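Local coordinates for glycosylation Associate Protein 3 (Streptococcus agalactiae serotype V, PDB 6OYC) that probably works with its Gap1 and Gap2 partners in the glycosylation and accessory Sec secretion of bacterial surface proteins, at residues D10-F15 and K55-N60; V30-P35 and L123-C128; L74-E77 and S83-V86. All coordinates share one frame; numbering follows the deposited sequence.

Interaction 1. Residues D10-F15 and K55-N60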
ATOM      1  N   ASP C  10      13.397   4.333   1.572  1.00 48.08           N
ATOM      2  CA  ASP C  10      13.898   3.963   2.889  1.00 50.08           C
ATOM      3  C   ASP C  10      15.021   4.907   3.333  1.00 48.42           C
ATOM      4  O   ASP C  10      15.768   5.442   2.512  1.00 51.38           O
ATOM      5  CB  ASP C  10      14.386   2.523   2.858  1.00 45.46           C
ATOM      6  CG  ASP C  10      14.348   1.890   4.194  1.00 50.41           C
ATOM      7  OD1 ASP C  10      15.314   2.080   4.959  1.00 50.08           O
ATOM      8  OD2 ASP C  10      13.345   1.213   4.488  1.00 56.75           O
ATOM      9  N   ASP C  11      15.147   5.115   4.646  1.00 48.50           N
ATOM     10  CA  ASP C  11      16.119   6.100   5.123  1.00 48.19           C
ATOM     11  C   ASP C  11      17.526   5.546   5.287  1.00 51.55           C
ATOM     12  O   ASP C  11      18.446   6.330   5.589  1.00 49.66           O
ATOM     13  CB  ASP C  11      15.683   6.701   6.457  1.00 48.23           C
ATOM     14  CG  ASP C  11      15.227   5.664   7.431  1.00 50.62           C
ATOM     15  OD1 ASP C  11      14.961   4.525   6.982  1.00 56.88           O
ATOM     16  OD2 ASP C  11      15.152   5.990   8.638  1.00 44.91           O
ATOM     17  N   PHE C  12      17.724   4.247   5.077  1.00 41.19           N
ATOM     18  CA  PHE C  12      19.038   3.631   5.225  1.00 45.97           C
ATOM     19  C   PHE C  12      19.882   3.690   3.943  1.00 46.72           C
ATOM     20  O   PHE C  12      19.383   3.448   2.839  1.00 49.46           O
ATOM     21  CB  PHE C  12      18.867   2.177   5.668  1.00 44.00           C
ATOM     22  CG  PHE C  12      20.091   1.365   5.494  1.00 42.22           C
ATOM     23  CD1 PHE C  12      21.192   1.589   6.297  1.00 35.85           C
ATOM     24  CD2 PHE C  12      20.163   0.406   4.495  1.00 36.83           C
ATOM     25  CE1 PHE C  12      22.330   0.862   6.119  1.00 39.13           C
ATOM     26  CE2 PHE C  12      21.299  -0.333   4.322  1.00 33.23           C
ATOM     27  CZ  PHE C  12      22.390  -0.108   5.130  1.00 36.54           C
ATOM     28  N   SER C  13      21.172   4.011   4.110  1.00 42.22           N
ATOM     29  CA  SER C  13      22.214   3.953   3.080  1.00 46.92           C
ATOM     30  C   SER C  13      23.572   3.924   3.773  1.00 52.56           C
ATOM     31  O   SER C  13      23.751   4.565   4.813  1.00 49.66           O
ATOM     32  CB  SER C  13      22.201   5.155   2.123  1.00 41.23           C
ATOM     33  OG  SER C  13      20.892   5.609   1.860  1.00 60.71           O
ATOM     34  N   ARG C  14      24.540   3.212   3.184  1.00 55.98           N
ATOM     35  CA  ARG C  14      25.905   3.291   3.705  1.00 54.69           C
ATOM     36  C   ARG C  14      26.426   4.720   3.620  1.00 56.70           C
ATOM     37  O   ARG C  14      26.981   5.253   4.589  1.00 57.15           O
ATOM     38  CB  ARG C  14      26.837   2.336   2.949  1.00 57.48           C
ATOM     39  CG  ARG C  14      28.308   2.467   3.383  1.00 59.07           C
ATOM     40  CD  ARG C  14      29.213   1.484   2.657  1.00 60.65           C
ATOM     41  NE  ARG C  14      30.120   0.799   3.578  1.00 60.75           N
ATOM     42  CZ  ARG C  14      31.315   0.320   3.243  1.00 65.71           C
ATOM     43  NH1 ARG C  14      31.773   0.457   2.002  1.00 68.04           N
ATOM     44  NH2 ARG C  14      32.054  -0.292   4.159  1.00 69.83           N
ATOM     45  N   PHE C  15      26.236   5.359   2.466  1.00 59.96           N
ATOM     46  CA  PHE C  15      26.625   6.743   2.233  1.00 62.25           C
ATOM     47  C   PHE C  15      25.402   7.524   1.779  1.00 59.58           C
ATOM     48  O   PHE C  15      24.766   7.167   0.783  1.00 60.00           O
ATOM     49  CB  PHE C  15      27.742   6.834   1.188  1.00 66.55           C
ATOM     50  CG  PHE C  15      28.970   6.038   1.538  1.00 69.81           C
ATOM     51  CD1 PHE C  15      29.774   6.411   2.613  1.00 67.11           C
ATOM     52  CD2 PHE C  15      29.323   4.918   0.790  1.00 68.58           C
ATOM     53  CE1 PHE C  15      30.905   5.680   2.937  1.00 71.17           C
ATOM     54  CE2 PHE C  15      30.456   4.185   1.103  1.00 69.56           C
ATOM     55  CZ  PHE C  15      31.247   4.563   2.183  1.00 73.75           C
ATOM     56  N   LYS C  55      25.860  -4.584   1.439  1.00 29.31           N
ATOM     57  CA  LYS C  55      24.698  -3.698   1.406  1.00 30.55           C
ATOM     58  C   LYS C  55      23.811  -3.764   2.640  1.00 29.44           C
ATOM     59  O   LYS C  55      23.138  -2.776   2.944  1.00 28.61           O
ATOM     60  CB  LYS C  55      23.831  -3.993   0.178  1.00 27.14           C
ATOM     61  CG  LYS C  55      24.595  -3.828  -1.146  1.00 32.01           C
ATOM     62  CD  LYS C  55      25.049  -2.383  -1.329  1.00 36.12           C
ATOM     63  CE  LYS C  55      25.967  -2.222  -2.537  1.00 46.18           C
ATOM     64  NZ  LYS C  55      25.891  -0.821  -3.081  1.00 55.97           N
ATOM     65  N   ARG C  56      23.784  -4.898   3.349  1.00 28.37           N
ATOM     66  CA  ARG C  56      23.012  -5.086   4.582  1.00 27.68           C
ATOM     67  C   ARG C  56      21.502  -4.991   4.359  1.00 28.99           C
ATOM     68  O   ARG C  56      20.756  -4.718   5.307  1.00 28.37           O
ATOM     69  CB  ARG C  56      23.448  -4.094   5.672  1.00 26.78           C
ATOM     70  CG  ARG C  56      24.950  -4.120   5.965  1.00 30.30           C
ATOM     71  CD  ARG C  56      25.301  -5.383   6.732  1.00 30.38           C
ATOM     72  NE  ARG C  56      26.706  -5.756   6.678  1.00 27.19           N
ATOM     73  CZ  ARG C  56      27.445  -6.018   7.749  1.00 29.60           C
ATOM     74  NH1 ARG C  56      26.912  -5.900   8.965  1.00 27.32           N
ATOM     75  NH2 ARG C  56      28.716  -6.396   7.602  1.00 27.62           N
ATOM     76  N   ILE C  57      21.041  -5.208   3.121  1.00 26.71           N
ATOM     77  CA  ILE C  57      19.626  -5.316   2.794  1.00 27.18           C
ATOM     78  C   ILE C  57      19.481  -6.274   1.627  1.00 29.06           C
ATOM     79  O   ILE C  57      20.419  -6.498   0.857  1.00 29.73           O
ATOM     80  CB  ILE C  57      18.976  -3.972   2.400  1.00 30.70           C
ATOM     81  CG1 ILE C  57      19.746  -3.340   1.226  1.00 26.67           C
ATOM     82  CG2 ILE C  57      18.851  -3.039   3.615  1.00 27.19           C
ATOM     83  CD1 ILE C  57      18.994  -2.165   0.588  1.00 26.81           C
ATOM     84  N   SER C  58      18.280  -6.837   1.506  1.00 27.01           N
ATOM     85  CA  SER C  58      17.860  -7.564   0.326  1.00 28.87           C
ATOM     86  C   SER C  58      17.597  -6.592  -0.825  1.00 31.27           C
ATOM     87  O   SER C  58      17.316  -5.415  -0.596  1.00 32.55           O
ATOM     88  CB  SER C  58      16.590  -8.350   0.640  1.00 25.31           C
ATOM     89  OG  SER C  58      16.849  -9.338   1.618  1.00 28.28           O
ATOM     90  N   PRO C  59      17.662  -7.057  -2.074  1.00 30.01           N
ATOM     91  CA  PRO C  59      17.230  -6.190  -3.170  1.00 27.16           C
ATOM     92  C   PRO C  59      15.793  -5.779  -2.922  1.00 29.79           C
ATOM     93  O   PRO C  59      15.007  -6.525  -2.338  1.00 30.23           O
ATOM     94  CB  PRO C  59      17.347  -7.084  -4.409  1.00 28.34           C
ATOM     95  CG  PRO C  59      17.211  -8.468  -3.871  1.00 25.42           C
ATOM     96  CD  PRO C  59      17.921  -8.433  -2.543  1.00 26.01           C
ATOM     97  N   ASN C  60      15.456  -4.574  -3.352  1.00 29.55           N
ATOM     98  CA  ASN C  60      14.099  -4.074  -3.191  1.00 32.11           C
ATOM     99  C   ASN C  60      13.430  -3.849  -4.541  1.00 30.07           C
ATOM    100  O   ASN C  60      12.341  -3.261  -4.600  1.00 30.81           O
ATOM    101  CB  ASN C  60      14.110  -2.792  -2.346  1.00 27.07           C
ATOM    102  CG  ASN C  60      15.288  -1.889  -2.690  1.00 28.92           C
ATOM    103  OD1 ASN C  60      15.740  -1.859  -3.829  1.00 30.50           O
ATOM    104  ND2 ASN C  60      15.796  -1.173  -1.704  1.00 26.07           N
TER
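Two loops on the surface of the N-terminal beta-sandwich, probably of the galactose-binding-like type, meet where the ring of Phe-12 rests against Lys-55, Arg-56 and Ile-57. The 10-15 loop follows strand 4-7, while 55-60 leaves the short helix 52-55. An Asx turn shapes the first loop. Asp-10 OD1 accepts the backbone N-H of Phe-12 at 3.2 Å with a nearly straight angle of 159°, using the lone pair that faces away from OD2. Aspartate suits the start of such a turn because its short carboxylate can fold back on the chain. From this turn Phe-12 reaches across with CG anti to the backbone N (chi1 164°). Its ring meets the carbonyl of Lys-55 edge-on, CE2 lying 3.4 Å from Lys-55 O, with the oxygen close to the ring plane. The aromatic C-H edge carries slight positive charge, which makes it a tolerable neighbour for an oxygen at the helix end. Arg-56 then leaves the helix with a left-handed backbone (phi 64°), carrying the chain on to Ile-57. The branch methyl of Ile-57 adds an apolar touch, CG2 standing 3.7 Å from Phe-12 CE2 as the two side chains run alongside each other, pointing opposite ways. The guanidinium of Arg-56 turns back from the ring, its NE hydrogen-bonded to Gln-53 O. All four residues are exposed and also touch crystal neighbours, so lattice packing may influence this arrangement. What Arg-56 offers the ring is its first methylene: CB lies 4.2 Å from Phe-12 CZ.

Interaction 2. Residues V30-P35 and L123-C128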
ATOM      1  N   VAL C  30       7.960  10.478   2.243  1.00 34.97           N
ATOM      2  CA  VAL C  30       9.132  11.263   2.612  1.00 38.01           C
ATOM      3  C   VAL C  30       8.900  12.718   2.214  1.00 33.83           C
ATOM      4  O   VAL C  30       8.606  13.011   1.047  1.00 35.69           O
ATOM      5  CB  VAL C  30      10.416  10.715   1.960  1.00 34.84           C
ATOM      6  CG1 VAL C  30      11.631  11.443   2.496  1.00 36.52           C
ATOM      7  CG2 VAL C  30      10.535   9.220   2.210  1.00 35.53           C
ATOM      8  N   CYS C  31       9.023  13.623   3.181  1.00 37.75           N
ATOM      9  CA  CYS C  31       8.955  15.062   2.930  1.00 41.61           C
ATOM     10  C   CYS C  31      10.369  15.649   2.856  1.00 39.83           C
ATOM     11  O   CYS C  31      11.174  15.484   3.781  1.00 38.66           O
ATOM     12  CB  CYS C  31       8.134  15.777   4.004  1.00 38.94           C
ATOM     13  SG  CYS C  31       8.074  17.604   3.788  1.00 55.91           S
ATOM     14  N   PHE C  32      10.655  16.336   1.759  1.00 42.53           N
ATOM     15  CA  PHE C  32      11.965  16.899   1.467  1.00 43.25           C
ATOM     16  C   PHE C  32      11.892  18.419   1.552  1.00 45.66           C
ATOM     17  O   PHE C  32      10.973  19.040   1.012  1.00 42.88           O
ATOM     18  CB  PHE C  32      12.415  16.444   0.074  1.00 43.26           C
ATOM     19  CG  PHE C  32      13.660  17.113  -0.450  1.00 47.27           C
ATOM     20  CD1 PHE C  32      13.676  18.470  -0.776  1.00 48.45           C
ATOM     21  CD2 PHE C  32      14.797  16.355  -0.696  1.00 45.25           C
ATOM     22  CE1 PHE C  32      14.816  19.069  -1.274  1.00 52.35           C
ATOM     23  CE2 PHE C  32      15.935  16.940  -1.202  1.00 48.27           C
ATOM     24  CZ  PHE C  32      15.950  18.300  -1.493  1.00 52.64           C
ATOM     25  N   GLU C  33      12.880  19.020   2.209  1.00 45.64           N
ATOM     26  CA  GLU C  33      12.964  20.472   2.295  1.00 47.76           C
ATOM     27  C   GLU C  33      14.430  20.869   2.202  1.00 51.09           C
ATOM     28  O   GLU C  33      15.214  20.598   3.117  1.00 48.93           O
ATOM     29  CB  GLU C  33      12.334  20.994   3.587  1.00 48.17           C
ATOM     30  CG  GLU C  33      12.424  22.506   3.731  1.00 49.94           C
ATOM     31  CD  GLU C  33      12.225  22.959   5.161  1.00 55.81           C
ATOM     32  OE1 GLU C  33      12.004  22.089   6.034  1.00 63.16           O
ATOM     33  OE2 GLU C  33      12.298  24.179   5.416  1.00 56.46           O
ATOM     34  N   ASN C  34      14.805  21.493   1.090  1.00 56.93           N
ATOM     35  CA  ASN C  34      16.146  22.045   0.925  1.00 56.21           C
ATOM     36  C   ASN C  34      16.011  23.337   0.137  1.00 59.55           C
ATOM     37  O   ASN C  34      15.973  23.332  -1.102  1.00 59.11           O
ATOM     38  CB  ASN C  34      17.089  21.058   0.242  1.00 54.70           C
ATOM     39  CG  ASN C  34      18.525  21.474   0.351  1.00 57.07           C
ATOM     40  OD1 ASN C  34      18.828  22.666   0.361  1.00 55.68           O
ATOM     41  ND2 ASN C  34      19.431  20.498   0.425  1.00 58.57           N
ATOM     42  N   PRO C  35      15.928  24.475   0.832  1.00 63.12           N
ATOM     43  CA  PRO C  35      15.657  25.739   0.134  1.00 63.85           C
ATOM     44  C   PRO C  35      16.785  26.151  -0.775  1.00 63.53           C
ATOM     45  O   PRO C  35      16.556  26.879  -1.746  1.00 70.60           O
ATOM     46  CB  PRO C  35      15.460  26.746   1.279  1.00 67.11           C
ATOM     47  CG  PRO C  35      15.386  25.916   2.548  1.00 63.82           C
ATOM     48  CD  PRO C  35      16.163  24.679   2.271  1.00 61.17           C
ATOM     49  N   LEU C 123      16.009   8.105  -7.565  1.00 38.72           N
ATOM     50  CA  LEU C 123      15.331   9.388  -7.469  1.00 40.08           C
ATOM     51  C   LEU C 123      16.378  10.486  -7.569  1.00 43.28           C
ATOM     52  O   LEU C 123      17.368  10.475  -6.828  1.00 42.88           O
ATOM     53  CB  LEU C 123      14.597   9.486  -6.136  1.00 39.02           C
ATOM     54  CG  LEU C 123      13.291  10.242  -5.963  1.00 46.17           C
ATOM     55  CD1 LEU C 123      12.216   9.636  -6.859  1.00 42.02           C
ATOM     56  CD2 LEU C 123      12.866  10.181  -4.478  1.00 40.76           C
ATOM     57  N   ILE C 124      16.183  11.423  -8.490  1.00 44.86           N
ATOM     58  CA  ILE C 124      17.168  12.474  -8.721  1.00 49.19           C
ATOM     59  C   ILE C 124      16.507  13.840  -8.574  1.00 50.83           C
ATOM     60  O   ILE C 124      15.488  14.120  -9.217  1.00 53.31           O
ATOM     61  CB  ILE C 124      17.843  12.321 -10.091  1.00 51.40           C
ATOM     62  CG1 ILE C 124      18.500  10.944 -10.178  1.00 48.49           C
ATOM     63  CG2 ILE C 124      18.875  13.408 -10.281  1.00 54.31           C
ATOM     64  CD1 ILE C 124      19.233  10.693 -11.457  1.00 43.56           C
ATOM     65  N   ASN C 125      17.093  14.678  -7.717  1.00 58.34           N
ATOM     66  CA  ASN C 125      16.634  16.044  -7.489  1.00 63.74           C
ATOM     67  C   ASN C 125      17.330  16.973  -8.475  1.00 64.82           C
ATOM     68  O   ASN C 125      18.567  17.002  -8.537  1.00 60.85           O
ATOM     69  CB  ASN C 125      16.928  16.483  -6.050  1.00 60.76           C
ATOM     70  CG  ASN C 125      16.357  17.862  -5.725  1.00 63.42           C
ATOM     71  OD1 ASN C 125      15.297  18.236  -6.221  1.00 67.66           O
ATOM     72  ND2 ASN C 125      17.057  18.615  -4.885  1.00 63.85           N
ATOM     73  N   ALA C 126      16.538  17.733  -9.234  1.00 63.30           N
ATOM     74  CA  ALA C 126      17.074  18.689 -10.197  1.00 70.11           C
ATOM     75  C   ALA C 126      16.705  20.125  -9.822  1.00 69.77           C
ATOM     76  O   ALA C 126      15.967  20.793 -10.555  1.00 68.83           O
ATOM     77  CB  ALA C 126      16.567  18.353 -11.603  1.00 64.85           C
ATOM     78  N   GLY C 127      17.207  20.601  -8.681  1.00 65.54           N
ATOM     79  CA  GLY C 127      16.951  21.952  -8.217  1.00 65.67           C
ATOM     80  C   GLY C 127      15.671  22.174  -7.432  1.00 67.18           C
ATOM     81  O   GLY C 127      15.321  23.333  -7.182  1.00 67.56           O
ATOM     82  N   CYS C 128      14.970  21.116  -7.020  1.00 61.30           N
ATOM     83  CA  CYS C 128      13.700  21.275  -6.321  1.00 60.43           C
ATOM     84  C   CYS C 128      13.902  21.580  -4.839  1.00 62.03           C
ATOM     85  O   CYS C 128      14.747  20.979  -4.169  1.00 61.03           O
ATOM     86  CB  CYS C 128      12.839  20.022  -6.472  1.00 62.22           C
ATOM     87  SG  CYS C 128      11.262  20.125  -5.601  1.00 66.02           S
TER
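Phe-32 meets the 123-128 segment with the far end of its ring: CZ is 3.6 Å from Asn-125 ND2, and CE1 is 3.5 Å from Cys-128 O. Both polar atoms approach the ring obliquely, and the amide plane of Asn-125 is turned 61° from it. The phenyl group gets there because CG stands anti to the backbone N (chi1 171°), which carries the ring toward the 123-128 segment. Asn-125 is held in turn by an Asx motif. Its OD1 accepts the backbone N-H of Cys-128 at 3.0 Å, with the donor tilted 32° out of the carbonyl plane, and ND2 returns a weak bond of 3.4 Å to Cys-128 O. Asparagine fits this place because one amide supplies both an acceptor and a donor to the same residue, which should restrain its rotation in a buried place, chiefly through the OD1 bond. Gly-127 takes backbone angles at which a CB would crowd the carbonyl O of Ala-126. This turn carries the chain from strand 118-125 in one sheet of the beta-sandwich to strand 130-140 in the other, where strand 29-33 also lies. Further out, Phe-32 stacks on Phe-131 of strand 130-140 and packs on Leu-23, while Leu-43 touches both Phe-32 and Asn-125. Past the strand end, Asn-34 is bonded to Ser-129 through the backbone, and its ND2 is hydrogen-bonded to Thr-21 OG1.

Interaction 3. Residues L74-E77 and S83-V86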
ATOM      1  N   LEU C  74       5.682   7.385 -11.083  1.00 36.81           N
ATOM      2  CA  LEU C  74       6.098   8.164  -9.927  1.00 38.12           C
ATOM      3  C   LEU C  74       4.864   8.743  -9.251  1.00 36.47           C
ATOM      4  O   LEU C  74       4.056   9.416  -9.893  1.00 38.01           O
ATOM      5  CB  LEU C  74       7.057   9.279 -10.338  1.00 41.55           C
ATOM      6  CG  LEU C  74       7.383  10.349  -9.291  1.00 38.80           C
ATOM      7  CD1 LEU C  74       8.312   9.832  -8.195  1.00 37.40           C
ATOM      8  CD2 LEU C  74       8.001  11.544  -9.978  1.00 38.03           C
ATOM      9  N   ASN C  75       4.712   8.466  -7.971  1.00 38.64           N
ATOM     10  CA  ASN C  75       3.682   9.084  -7.149  1.00 39.51           C
ATOM     11  C   ASN C  75       4.389  10.007  -6.164  1.00 37.60           C
ATOM     12  O   ASN C  75       4.976   9.536  -5.186  1.00 39.19           O
ATOM     13  CB  ASN C  75       2.837   8.033  -6.433  1.00 42.16           C
ATOM     14  CG  ASN C  75       1.534   8.599  -5.918  1.00 50.55           C
ATOM     15  OD1 ASN C  75       1.498   9.725  -5.409  1.00 51.30           O
ATOM     16  ND2 ASN C  75       0.448   7.836  -6.062  1.00 49.31           N
ATOM     17  N   ALA C  76       4.328  11.315  -6.435  1.00 38.13           N
ATOM     18  CA  ALA C  76       4.939  12.355  -5.618  1.00 39.52           C
ATOM     19  C   ALA C  76       4.117  13.636  -5.746  1.00 43.48           C
ATOM     20  O   ALA C  76       3.285  13.775  -6.642  1.00 42.26           O
ATOM     21  CB  ALA C  76       6.397  12.618  -6.028  1.00 37.01           C
ATOM     22  N   GLU C  77       4.362  14.585  -4.837  1.00 42.17           N
ATOM     23  CA  GLU C  77       3.686  15.878  -4.828  1.00 43.24           C
ATOM     24  C   GLU C  77       4.738  16.969  -4.854  1.00 41.81           C
ATOM     25  O   GLU C  77       5.579  17.025  -3.951  1.00 42.58           O
ATOM     26  CB  GLU C  77       2.805  16.041  -3.579  1.00 44.51           C
ATOM     27  CG  GLU C  77       1.502  15.271  -3.592  1.00 46.70           C
ATOM     28  CD  GLU C  77       0.901  15.110  -2.208  1.00 57.16           C
ATOM     29  OE1 GLU C  77       0.617  13.959  -1.816  1.00 61.71           O
ATOM     30  OE2 GLU C  77       0.703  16.124  -1.507  1.00 63.11           O
ATOM     31  N   SER C  83      11.551  18.964 -12.022  1.00 75.68           N
ATOM     32  CA  SER C  83      12.730  19.009 -11.164  1.00 74.44           C
ATOM     33  C   SER C  83      12.882  17.803 -10.237  1.00 66.48           C
ATOM     34  O   SER C  83      13.865  17.750  -9.489  1.00 66.74           O
ATOM     35  CB  SER C  83      12.725  20.296 -10.329  1.00 72.06           C
ATOM     36  OG  SER C  83      11.724  20.239  -9.323  1.00 73.80           O
ATOM     37  N   LEU C  84      11.953  16.843 -10.253  1.00 61.73           N
ATOM     38  CA  LEU C  84      12.151  15.562  -9.570  1.00 61.05           C
ATOM     39  C   LEU C  84      11.929  14.437 -10.568  1.00 50.31           C
ATOM     40  O   LEU C  84      10.787  14.157 -10.939  1.00 52.72           O
ATOM     41  CB  LEU C  84      11.215  15.390  -8.370  1.00 56.51           C
ATOM     42  CG  LEU C  84      11.491  14.111  -7.557  1.00 51.57           C
ATOM     43  CD1 LEU C  84      12.808  14.217  -6.764  1.00 50.52           C
ATOM     44  CD2 LEU C  84      10.335  13.728  -6.632  1.00 46.79           C
ATOM     45  N   PHE C  85      13.003  13.763 -10.977  1.00 45.26           N
ATOM     46  CA  PHE C  85      12.869  12.724 -11.986  1.00 42.38           C
ATOM     47  C   PHE C  85      13.499  11.413 -11.515  1.00 44.56           C
ATOM     48  O   PHE C  85      14.097  11.318 -10.436  1.00 40.98           O
ATOM     49  CB  PHE C  85      13.440  13.180 -13.343  1.00 43.79           C
ATOM     50  CG  PHE C  85      14.922  13.400 -13.358  1.00 51.69           C
ATOM     51  CD1 PHE C  85      15.455  14.647 -13.040  1.00 59.05           C
ATOM     52  CD2 PHE C  85      15.785  12.380 -13.730  1.00 45.89           C
ATOM     53  CE1 PHE C  85      16.834  14.861 -13.056  1.00 62.75           C
ATOM     54  CE2 PHE C  85      17.161  12.586 -13.759  1.00 56.96           C
ATOM     55  CZ  PHE C  85      17.688  13.832 -13.422  1.00 62.44           C
ATOM     56  N   VAL C  86      13.314  10.381 -12.339  1.00 38.50           N
ATOM     57  CA  VAL C  86      13.654   9.014 -11.990  1.00 36.91           C
ATOM     58  C   VAL C  86      14.484   8.418 -13.122  1.00 37.53           C
ATOM     59  O   VAL C  86      14.098   8.487 -14.293  1.00 37.91           O
ATOM     60  CB  VAL C  86      12.394   8.164 -11.718  1.00 38.49           C
ATOM     61  CG1 VAL C  86      12.766   6.735 -11.401  1.00 31.96           C
ATOM     62  CG2 VAL C  86      11.601   8.744 -10.558  1.00 38.95           C
TER
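Leu-74 and Leu-84 both extend CG anti to the backbone N, at chi1 169° and -175° respectively, and this sends their branched ends into the space between two strands that face each other. Leu-74 forks there. Its CD1 branch lies 4.2 Å from Val-86 CG2, the two side chains passing at a slant, while its CD2 branch comes within 3.9 Å of the backbone oxygen Leu-84 O. One leucine therefore serves both a side chain and the main chain opposite. Two residues on in strand 69-78, Ala-76 CB meets Leu-84 CD2 at 4.1 Å. The pairing of sizes makes sense: alanine brings little beyond its backbone, and the longer leucine supplies the reach. Val-86, branched at CB, fits the extended backbone and presents CG2 from beside its own backbone N. The two side-chain pairs are apolar van der Waals contacts, and the third sets a methyl against a carbonyl oxygen; the strands share no backbone pairing. The segment axes pass 9.3 Å apart with N-to-C directions 167° from each other, a spacing that fits the face-to-face packing of sheets in a beta-sandwich rather than neighbours within one sheet. A short link joins strand 69-78 to strand 84-91, so the pair forms a beta-arch crossing from one layer to the other. Strand 69-78 pairs with strands 107-111 and 130-140, and Leu-74 touches Phe-133 and Leu-136 of the latter. Strand 84-91 runs between 118-125 and 97-103, from which Leu-123 and Leu-103 both pack on Leu-74 and Val-86.

Interactions 2 and 3 are two places where the same pair of sheets face each other, their centres 9 Å apart. They are joined through the neighbouring strands 118-125 and 84-91: Ala-126 N is 2.7 Å from Ser-83 O and Ile-124 N is 2.9 Å from Phe-85 O, both probable hydrogen bonds. Along the chain, interaction 3 is nested inside the loop that interaction 2 closes. Interaction 1 stands apart on the surface, its centre 20 Å from interaction 2 and 21 Å from interaction 3, with nearest atoms about 6 Å and 12 Å away. Its segments alternate with those of interaction 2, so 30-35 falls within the loop it closes.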